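Local coordinates for effector protein HopAB2 (Pseudomonas syringae pv. tomato, PDB 3HGL) that is recognised by the tomato resistance kinase Pto, triggering host immunity, and in susceptible plants suppresses programmed cell death and the hypersensitive response as a virulence factor, at residues N47-R50 / Q51-N55; V13-L16 / V17-A21; G4-A7 / H8-I12. All blocks are in the same frame, centred on the assembly; numbering follows the deposited sequence.

Overall arrangement
Interactions 2 and 3 lie on the same helix, 5-18, with their centres about 13 Å apart: interaction 3 covers its first turns, interaction 2 its end. Interaction 1 covers the end of helix 43-52, its centre about 14 Å from either of the others. Interaction 3 is a surface contact made mostly of backbone bonds, with short-range side-chain touches and a bridging water, whereas interactions 1 and 2 are partly buried and each sends apolar groups into the five-helix bundle. The two helices are joined by polar bonds, His-52 NE2 to Gln-15 OE1 and Gln-51 OE1 to Gln-15 NE2, and by packing of Ile-48 on Leu-16; His-52 also meets the His-8 ring of interaction 3.

Interaction 1. Residues N47-R50 / Q51-N55; sequences NIFR and QHFPN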
loop_
_atom_site.group_PDB
_atom_site.type_symbol
_atom_site.label_atom_id
_atom_site.label_comp_id
_atom_site.label_asym_id
_atom_site.label_seq_id
_atom_site.Cartn_x
_atom_site.Cartn_y
_atom_site.Cartn_z
ATOM N N ASN A 47 -7.827 -6.678 -0.993
ATOM C CA ASN A 47 -8.110 -7.454 0.212
ATOM C C ASN A 47 -7.112 -7.106 1.320
ATOM O O ASN A 47 -7.488 -6.927 2.483
ATOM C CB ASN A 47 -8.046 -8.952 -0.103
ATOM C CG ASN A 47 -8.375 -9.819 1.103
ATOM O OD1 ASN A 47 -7.538 -10.590 1.574
ATOM N ND2 ASN A 47 -9.597 -9.695 1.605
ATOM N N ILE A 48 -5.842 -6.991 0.947
ATOM C CA ILE A 48 -4.798 -6.659 1.910
ATOM C C ILE A 48 -4.924 -5.229 2.434
ATOM O O ILE A 48 -4.940 -5.004 3.642
ATOM C CB ILE A 48 -3.395 -6.855 1.292
ATOM C CG1 ILE A 48 -3.157 -8.347 1.035
ATOM C CG2 ILE A 48 -2.321 -6.277 2.219
ATOM C CD1 ILE A 48 -1.852 -8.664 0.330
ATOM N N PHE A 49 -5.023 -4.261 1.529
ATOM C CA PHE A 49 -5.143 -2.864 1.939
ATOM C C PHE A 49 -6.359 -2.577 2.823
ATOM O O PHE A 49 -6.298 -1.710 3.698
ATOM C CB PHE A 49 -5.148 -1.950 0.707
ATOM C CG PHE A 49 -3.768 -1.675 0.157
ATOM C CD1 PHE A 49 -3.209 -0.404 0.252
ATOM C CD2 PHE A 49 -3.020 -2.693 -0.428
ATOM C CE1 PHE A 49 -1.925 -0.147 -0.226
ATOM C CE2 PHE A 49 -1.730 -2.450 -0.913
ATOM C CZ PHE A 49 -1.182 -1.174 -0.811
ATOM N N ARG A 50 -7.459 -3.293 2.614
ATOM C CA ARG A 50 -8.634 -3.064 3.449
ATOM C C ARG A 50 -8.362 -3.418 4.910
ATOM O O ARG A 50 -8.970 -2.848 5.812
ATOM C CB ARG A 50 -9.838 -3.847 2.917
ATOM C CG ARG A 50 -10.542 -3.116 1.781
ATOM C CD ARG A 50 -11.733 -3.886 1.223
ATOM N NE ARG A 50 -12.472 -3.079 0.252
ATOM C CZ ARG A 50 -13.466 -3.534 -0.504
ATOM N NH1 ARG A 50 -13.850 -4.800 -0.410
ATOM N NH2 ARG A 50 -14.076 -2.721 -1.357
ATOM N N GLN A 51 -7.439 -4.347 5.139
ATOM C CA GLN A 51 -7.076 -4.756 6.498
ATOM C C GLN A 51 -6.256 -3.682 7.219
ATOM O O GLN A 51 -6.289 -3.579 8.449
ATOM C CB GLN A 51 -6.241 -6.041 6.456
ATOM C CG GLN A 51 -6.985 -7.276 6.003
ATOM C CD GLN A 51 -6.055 -8.441 5.710
ATOM O OE1 GLN A 51 -4.889 -8.445 6.119
ATOM N NE2 GLN A 51 -6.570 -9.443 5.007
ATOM N N HIS A 52 -5.525 -2.887 6.444
ATOM C CA HIS A 52 -4.640 -1.854 6.981
ATOM C C HIS A 52 -5.143 -0.418 6.863
ATOM O O HIS A 52 -4.671 0.468 7.569
ATOM C CB HIS A 52 -3.275 -1.999 6.305
ATOM C CG HIS A 52 -2.669 -3.356 6.490
ATOM N ND1 HIS A 52 -2.069 -3.744 7.666
ATOM C CD2 HIS A 52 -2.643 -4.441 5.680
ATOM C CE1 HIS A 52 -1.701 -5.009 7.577
ATOM N NE2 HIS A 52 -2.039 -5.457 6.381
ATOM N N PHE A 53 -6.091 -0.193 5.963
ATOM C CA PHE A 53 -6.681 1.128 5.758
ATOM C C PHE A 53 -8.191 0.872 5.812
ATOM O O PHE A 53 -8.863 0.823 4.786
ATOM C CB PHE A 53 -6.241 1.677 4.392
ATOM C CG PHE A 53 -4.751 1.918 4.285
ATOM C CD1 PHE A 53 -4.175 3.060 4.839
ATOM C CD2 PHE A 53 -3.920 0.990 3.659
ATOM C CE1 PHE A 53 -2.791 3.273 4.772
ATOM C CE2 PHE A 53 -2.535 1.195 3.589
ATOM C CZ PHE A 53 -1.972 2.339 4.146
ATOM N N PRO A 54 -8.731 0.690 7.030
ATOM C CA PRO A 54 -10.145 0.417 7.316
ATOM C C PRO A 54 -11.184 1.400 6.781
ATOM O O PRO A 54 -12.350 1.040 6.632
ATOM C CB PRO A 54 -10.171 0.307 8.842
ATOM C CG PRO A 54 -9.098 1.244 9.259
ATOM C CD PRO A 54 -7.990 0.926 8.282
ATOM N N ASN A 55 -10.767 2.628 6.493
ATOM C CA ASN A 55 -11.685 3.640 5.971
ATOM C C ASN A 55 -11.456 3.866 4.476
ATOM O O ASN A 55 -12.053 4.754 3.870
ATOM C CB ASN A 55 -11.500 4.951 6.740
ATOM C CG ASN A 55 -12.047 4.876 8.156
ATOM O OD1 ASN A 55 -11.516 5.502 9.076
ATOM N ND2 ASN A 55 -13.126 4.120 8.334
HETATM O O HOH W 1 -9.248 -8.605 4.175
#
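Phe-49 and Phe-53, one helical turn apart, lie side by side. Both have CG opposite the carbonyl carbon (chi1 -81° and -64°), which sends the two rings off in the same direction. Their planes are 21° apart but slid so far, with ring centroids 5.8 Å from each other, that overlap is slight; Phe-49 CD1 touches Phe-53 CD2 at 3.7 Å. The backbone beneath is held by Phe-49 O, which accepts from both His-52 N (3.1 Å) and Phe-53 N (2.7 Å). The latter comes almost in line with the carbonyl, the former from above its plane, and Phe-49 O also lies at the edge of the Phe-53 ring. With Gln-51 N bonded to Ile-48 O, an i to i+3 pair, this is the weakly bonded end of helix 43-52 in the five-helix Pto-interacting domain, where the chain leaves the helix for a loop. On another side of the turn, His-52 CD2 comes 3.1 Å from Ile-48 O. Water 1 bridges Asn-47 O and Gln-51 NE2, accepting from the amide at 2.9 Å. Farther out, Gln-15 of helix 5-18 bonds to Gln-51 OE1 and His-52 NE2, while Leu-71 of helix 66-80 touches both phenylalanine rings.

Interaction 2. Residues V13-L16 / V17-A21; sequences VQQL and VSEGA
This is a helix C-terminus, where helix 5-18 of the Pto-interacting bundle stops and the chain turns toward helix 23-35. The stop is a Schellman motif: Ala-21 N bonds to Leu-16 O at 3.0 Å, and Gly-20 N to Val-17 O at the same length. Gly-20, the C-prime residue, has a phi of 79°, where a side chain would press on the preceding carbonyl oxygen. The reversal brings Ala-21 CB back to 3.9 Å from Leu-16 CD2, a hydrophobic contact across the helix end. Leu-16 also packs on Ile-48, Leu-75 and Ile-23, so the capping turn borders the helix interfaces. Before the stop, Val-17 N meets Val-13 O in a nearly straight bond, 176° at the hydrogen. Along the other flank, Gln-15 and Glu-19 run side by side. Gln-15 starts with CG opposite its backbone nitrogen (chi1 -178°) and stays extended, which brings NE2 to 3.1 Å from Glu-19 OE2, with the oxygen near the amide plane. Bonds from Gln-15 NE2 to Gln-51 OE1 and from His-52 NE2 to Gln-15 OE1 hold the amide's orientation and so present an N-H to Glu-19 OE2; that N-H probably eases the carboxylate's negative charge.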
loop_
_atom_site.group_PDB
_atom_site.type_symbol
_atom_site.label_atom_id
_atom_site.label_comp_id
_atom_site.label_asym_id
_atom_site.label_seq_id
_atom_site.Cartn_x
_atom_site.Cartn_y
_atom_site.Cartn_z
ATOM N N VAL A 13 4.419 -4.947 3.512
ATOM C CA VAL A 13 5.226 -5.363 2.370
ATOM C C VAL A 13 5.381 -6.884 2.419
ATOM O O VAL A 13 5.212 -7.570 1.412
ATOM C CB VAL A 13 6.624 -4.702 2.390
ATOM C CG1 VAL A 13 7.518 -5.322 1.316
ATOM C CG2 VAL A 13 6.487 -3.204 2.151
ATOM N N GLN A 14 5.689 -7.408 3.605
ATOM C CA GLN A 14 5.852 -8.846 3.793
ATOM C C GLN A 14 4.576 -9.576 3.390
ATOM O O GLN A 14 4.625 -10.601 2.705
ATOM C CB GLN A 14 6.172 -9.154 5.260
ATOM C CG GLN A 14 7.499 -8.598 5.736
ATOM C CD GLN A 14 8.675 -9.328 5.129
ATOM O OE1 GLN A 14 8.880 -10.515 5.383
ATOM N NE2 GLN A 14 9.452 -8.627 4.314
ATOM N N GLN A 15 3.435 -9.041 3.814
ATOM C CA GLN A 15 2.150 -9.651 3.494
ATOM C C GLN A 15 1.913 -9.666 1.982
ATOM O O GLN A 15 1.498 -10.683 1.425
ATOM C CB GLN A 15 1.013 -8.898 4.195
ATOM C CG GLN A 15 -0.369 -9.502 3.959
ATOM C CD GLN A 15 -1.452 -8.847 4.800
ATOM O OE1 GLN A 15 -1.221 -7.824 5.443
ATOM N NE2 GLN A 15 -2.648 -9.435 4.789
ATOM N N LEU A 16 2.179 -8.541 1.324
ATOM C CA LEU A 16 1.994 -8.450 -0.122
ATOM C C LEU A 16 2.833 -9.497 -0.848
ATOM O O LEU A 16 2.324 -10.243 -1.684
ATOM C CB LEU A 16 2.378 -7.052 -0.617
ATOM C CG LEU A 16 1.369 -5.950 -0.268
ATOM C CD1 LEU A 16 2.008 -4.580 -0.438
ATOM C CD2 LEU A 16 0.132 -6.097 -1.157
ATOM N N VAL A 17 4.120 -9.538 -0.527
ATOM C CA VAL A 17 5.035 -10.487 -1.146
ATOM C C VAL A 17 4.563 -11.915 -0.893
ATOM O O VAL A 17 4.451 -12.718 -1.818
ATOM C CB VAL A 17 6.471 -10.318 -0.593
ATOM C CG1 VAL A 17 7.403 -11.349 -1.218
ATOM C CG2 VAL A 17 6.976 -8.906 -0.878
ATOM N N SER A 18 4.268 -12.222 0.366
ATOM C CA SER A 18 3.815 -13.556 0.740
ATOM C C SER A 18 2.572 -13.988 -0.034
ATOM O O SER A 18 2.445 -15.148 -0.421
ATOM C CB SER A 18 3.528 -13.609 2.244
ATOM O OG SER A 18 3.053 -14.887 2.624
ATOM N N GLU A 19 1.657 -13.055 -0.272
ATOM C CA GLU A 19 0.437 -13.396 -0.988
ATOM C C GLU A 19 0.561 -13.373 -2.514
ATOM O O GLU A 19 -0.429 -13.524 -3.229
ATOM C CB GLU A 19 -0.713 -12.504 -0.501
ATOM C CG GLU A 19 -1.114 -12.845 0.932
ATOM C CD GLU A 19 -2.349 -12.122 1.410
ATOM O OE1 GLU A 19 -3.329 -12.046 0.640
ATOM O OE2 GLU A 19 -2.349 -11.640 2.564
ATOM N N GLY A 20 1.784 -13.202 -3.006
ATOM C CA GLY A 20 2.010 -13.208 -4.442
ATOM C C GLY A 20 1.668 -11.939 -5.201
ATOM O O GLY A 20 1.469 -11.978 -6.415
ATOM N N ALA A 21 1.596 -10.809 -4.505
ATOM C CA ALA A 21 1.285 -9.549 -5.174
ATOM C C ALA A 21 2.514 -9.035 -5.912
ATOM O O ALA A 21 3.647 -9.309 -5.515
ATOM C CB ALA A 21 0.817 -8.513 -4.150
#

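Interaction 3. Residues G4-A7 / H8-I12; sequences GAVA and HANSI
Val-6 and Asn-10 lie side by side on one flank of the first turns of helix 5-18, pointing the same way, the i to i+4 pairing of an alpha helix. This helix opens the modelled part of the Pto-interacting five-helix bundle. The Asn-10 amide folds back along the helix: CG lies across from the carbonyl carbon, close to the backbone nitrogen (chi1 -72°), so that ND2 is carried to 3.9 Å from Val-6 CG1. The same ND2 comes 3.3 Å from Val-6 O, but at an angle too poor for a hydrogen bond. That carbonyl instead accepts from the backbone, Asn-10 N lying 3.0 Å away with 165° at the hydrogen. Equivalent backbone bonds run from His-8 N to Gly-4 O, Ala-9 N to Ala-5 O and Ser-11 N to Ala-7 O, so i to i+4 bonding is already in place at Gly-4, the first residue modelled.

The Ala-9 methyl sits 3.3 Å from Ala-5 O, and Ala-5 and Ala-9 both touch helix 66-80, at Glu-66 and Glu-70 respectively. Val-6 also rests against Glu-70. His-8 projects on a different side, with CB near the carbonyl oxygens of Gly-4 and Ala-5 but the imidazole leading away from this turn, toward Leu-67 and the ring of His-52, whose plane is at about 60° to its own. It therefore links the start of helix 5-18 with the end of helix 43-52.

Ser-11 marks a solvent-facing side. Water 2 donates to Ala-7 O at 2.8 Å and is hydrogen-bonded to Ser-11 OG at 3.0 Å, bridging the carbonyl and the hydroxyl one turn later.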
loop_
_atom_site.group_PDB
_atom_site.type_symbol
_atom_site.label_atom_id
_atom_site.label_comp_id
_atom_site.label_asym_id
_atom_site.label_seq_id
_atom_site.Cartn_x
_atom_site.Cartn_y
_atom_site.Cartn_z
ATOM N N GLY A 4 6.588 2.463 15.086
ATOM C CA GLY A 4 5.156 2.045 15.069
ATOM C C GLY A 4 4.647 1.869 13.650
ATOM O O GLY A 4 4.452 0.745 13.183
ATOM N N ALA A 5 4.435 2.984 12.959
ATOM C CA ALA A 5 3.950 2.948 11.587
ATOM C C ALA A 5 5.004 2.330 10.671
ATOM O O ALA A 5 4.674 1.736 9.645
ATOM C CB ALA A 5 3.596 4.365 11.118
ATOM N N VAL A 6 6.273 2.468 11.047
ATOM C CA VAL A 6 7.363 1.908 10.252
ATOM C C VAL A 6 7.285 0.382 10.275
ATOM O O VAL A 6 7.320 -0.271 9.227
ATOM C CB VAL A 6 8.744 2.360 10.791
ATOM C CG1 VAL A 6 9.864 1.686 10.010
ATOM C CG2 VAL A 6 8.872 3.871 10.676
ATOM N N ALA A 7 7.164 -0.186 11.473
ATOM C CA ALA A 7 7.072 -1.635 11.609
ATOM C C ALA A 7 5.822 -2.133 10.885
ATOM O O ALA A 7 5.848 -3.163 10.213
ATOM C CB ALA A 7 7.020 -2.026 13.091
ATOM N N HIS A 8 4.731 -1.389 11.032
ATOM C CA HIS A 8 3.456 -1.729 10.401
ATOM C C HIS A 8 3.643 -1.794 8.876
ATOM O O HIS A 8 3.270 -2.776 8.235
ATOM C CB HIS A 8 2.410 -0.669 10.766
ATOM C CG HIS A 8 0.998 -1.053 10.435
ATOM N ND1 HIS A 8 0.680 -2.087 9.580
ATOM C CD2 HIS A 8 -0.180 -0.510 10.820
ATOM C CE1 HIS A 8 -0.633 -2.163 9.453
ATOM N NE2 HIS A 8 -1.179 -1.216 10.195
ATOM N N ALA A 9 4.233 -0.744 8.308
ATOM C CA ALA A 9 4.479 -0.677 6.868
ATOM C C ALA A 9 5.334 -1.852 6.384
ATOM O O ALA A 9 5.034 -2.469 5.358
ATOM C CB ALA A 9 5.159 0.653 6.513
ATOM N N ASN A 10 6.406 -2.159 7.112
ATOM C CA ASN A 10 7.264 -3.272 6.718
ATOM C C ASN A 10 6.482 -4.588 6.687
ATOM O O ASN A 10 6.705 -5.426 5.816
ATOM C CB ASN A 10 8.464 -3.409 7.666
ATOM C CG ASN A 10 9.495 -2.305 7.472
ATOM O OD1 ASN A 10 9.738 -1.856 6.348
ATOM N ND2 ASN A 10 10.119 -1.874 8.566
ATOM N N SER A 11 5.562 -4.765 7.632
ATOM C CA SER A 11 4.761 -5.984 7.686
ATOM C C SER A 11 3.822 -6.082 6.490
ATOM O O SER A 11 3.562 -7.174 5.981
ATOM C CB SER A 11 3.950 -6.034 8.984
ATOM O OG SER A 11 4.812 -6.142 10.108
ATOM N N ILE A 12 3.304 -4.940 6.046
ATOM C CA ILE A 12 2.409 -4.929 4.894
ATOM C C ILE A 12 3.175 -5.394 3.657
ATOM O O ILE A 12 2.647 -6.150 2.844
ATOM C CB ILE A 12 1.828 -3.521 4.643
ATOM C CG1 ILE A 12 0.879 -3.145 5.785
ATOM C CG2 ILE A 12 1.101 -3.490 3.298
ATOM C CD1 ILE A 12 0.384 -1.703 5.740
HETATM O O HOH W 2 7.570 -5.294 10.777
#